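Local coordinates for major capsid protein P2 (Pseudoalteromonas phage pm2, PDB 2VVF) that forms the trimeric double jelly-roll building block of the outer capsid shell of a marine, lipid-containing bacteriophage, at residues D64-L67 / E68-H72. Numbering follows the deposited sequence.
Sequences DLIL and ENTRH
Thr70 turns its hydroxyl back along the short helix 63-71 onto the carbonyl of Ile66, one turn earlier, and OG1 donates a hydrogen bond to Ile66 O (2.6 Å). The first torsion (chi1 -55°) sets OG1 beside the threonine's own backbone N, which donates to the same oxygen from the opposite face of its carbonyl plane. CG2 of Ile66 comes to 4.0 Å of Thr70 OG1, the two side chains crossing at a slant, while the isoleucine packs on Val81 and Pro41. On another side of the helix, Leu65 and Glu68 meet obliquely: CD1 of the leucine makes van der Waals contact with Glu68 OE2 (4.0 Å), and OE1 is hydrogen-bonded to Tyr59. The carboxamide of Asn69 lies off the oxygen end of the Leu65 carbonyl, with CG 3.3 Å from Leu65 O; the backbone N bonds that oxygen, while OD1 bonds Arg74 and ND2 Ser82 O of strand 80-84. Toward the helix ends, Asp64 and Arg71 form salt bridges with Lys178 and Asp222, and the Arg71 backbone, whose N bonds Leu67 O, also bonds Ala213. These three partners belong to the C-terminal half of the chain, so the helix, part of the N-terminal half, ties the two jelly-roll halves together.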
# COMPACT_ATOMS: atom_id res chain seq x y z
N ASP A 64 -18.80 16.95 1.37
CA ASP A 64 -18.60 16.15 0.17
C ASP A 64 -17.11 15.93 -0.08
O ASP A 64 -16.72 14.94 -0.71
CB ASP A 64 -19.26 16.82 -1.03
CG ASP A 64 -20.74 16.49 -1.15
OD1 ASP A 64 -21.56 17.27 -0.62
OD2 ASP A 64 -21.07 15.44 -1.74
N LEU A 65 -16.28 16.84 0.43
CA LEU A 65 -14.84 16.72 0.28
C LEU A 65 -14.34 15.69 1.30
O LEU A 65 -13.38 14.97 1.05
CB LEU A 65 -14.16 18.07 0.51
CG LEU A 65 -12.62 18.07 0.47
CD1 LEU A 65 -12.12 17.70 -0.92
CD2 LEU A 65 -12.06 19.41 0.91
N ILE A 66 -15.02 15.63 2.44
CA ILE A 66 -14.69 14.68 3.49
C ILE A 66 -15.02 13.27 3.01
O ILE A 66 -14.28 12.32 3.27
CB ILE A 66 -15.44 15.00 4.80
CG1 ILE A 66 -14.85 16.25 5.46
CG2 ILE A 66 -15.39 13.82 5.74
CD1 ILE A 66 -15.64 16.74 6.65
N LEU A 67 -16.14 13.15 2.31
CA LEU A 67 -16.59 11.86 1.78
C LEU A 67 -15.71 11.43 0.61
O LEU A 67 -15.45 10.24 0.42
CB LEU A 67 -18.05 11.95 1.35
CG LEU A 67 -19.04 12.24 2.48
CD1 LEU A 67 -20.46 12.35 1.96
CD2 LEU A 67 -18.95 11.16 3.55
N GLU A 68 -15.25 12.40 -0.16
CA GLU A 68 -14.37 12.12 -1.29
C GLU A 68 -13.08 11.48 -0.80
O GLU A 68 -12.58 10.53 -1.40
CB GLU A 68 -14.05 13.42 -2.04
CG GLU A 68 -12.85 13.33 -2.96
CD GLU A 68 -12.68 14.58 -3.81
OE1 GLU A 68 -13.70 15.05 -4.36
OE2 GLU A 68 -11.55 15.09 -3.91
N ASN A 69 -12.56 12.00 0.31
CA ASN A 69 -11.33 11.48 0.90
C ASN A 69 -11.57 10.15 1.59
O ASN A 69 -10.73 9.25 1.54
CB ASN A 69 -10.74 12.50 1.88
CG ASN A 69 -10.26 13.77 1.20
OD1 ASN A 69 -9.87 13.75 0.03
ND2 ASN A 69 -10.29 14.88 1.94
N THR A 70 -12.72 10.03 2.25
CA THR A 70 -13.09 8.81 2.95
C THR A 70 -13.19 7.63 1.98
O THR A 70 -12.77 6.51 2.31
CB THR A 70 -14.41 8.98 3.73
OG1 THR A 70 -14.31 10.10 4.61
CG2 THR A 70 -14.73 7.73 4.53
N ARG A 71 -13.74 7.88 0.80
CA ARG A 71 -13.90 6.85 -0.22
C ARG A 71 -12.58 6.18 -0.61
O ARG A 71 -12.54 4.97 -0.84
CB ARG A 71 -14.58 7.42 -1.46
CG ARG A 71 -15.40 6.41 -2.23
CD ARG A 71 -15.91 7.00 -3.54
NE ARG A 71 -14.83 7.21 -4.49
CZ ARG A 71 -14.20 6.24 -5.14
NH1 ARG A 71 -14.54 4.97 -4.94
NH2 ARG A 71 -13.23 6.53 -6.00
N HIS A 72 -11.52 6.98 -0.70
CA HIS A 72 -10.21 6.47 -1.07
C HIS A 72 -9.45 5.98 0.16
O HIS A 72 -8.30 5.57 0.06
CB HIS A 72 -9.40 7.55 -1.78
CG HIS A 72 -9.94 7.93 -3.12
ND1 HIS A 72 -9.87 7.10 -4.21
CD2 HIS A 72 -10.55 9.06 -3.55
CE1 HIS A 72 -10.42 7.70 -5.26
NE2 HIS A 72 -10.84 8.89 -4.88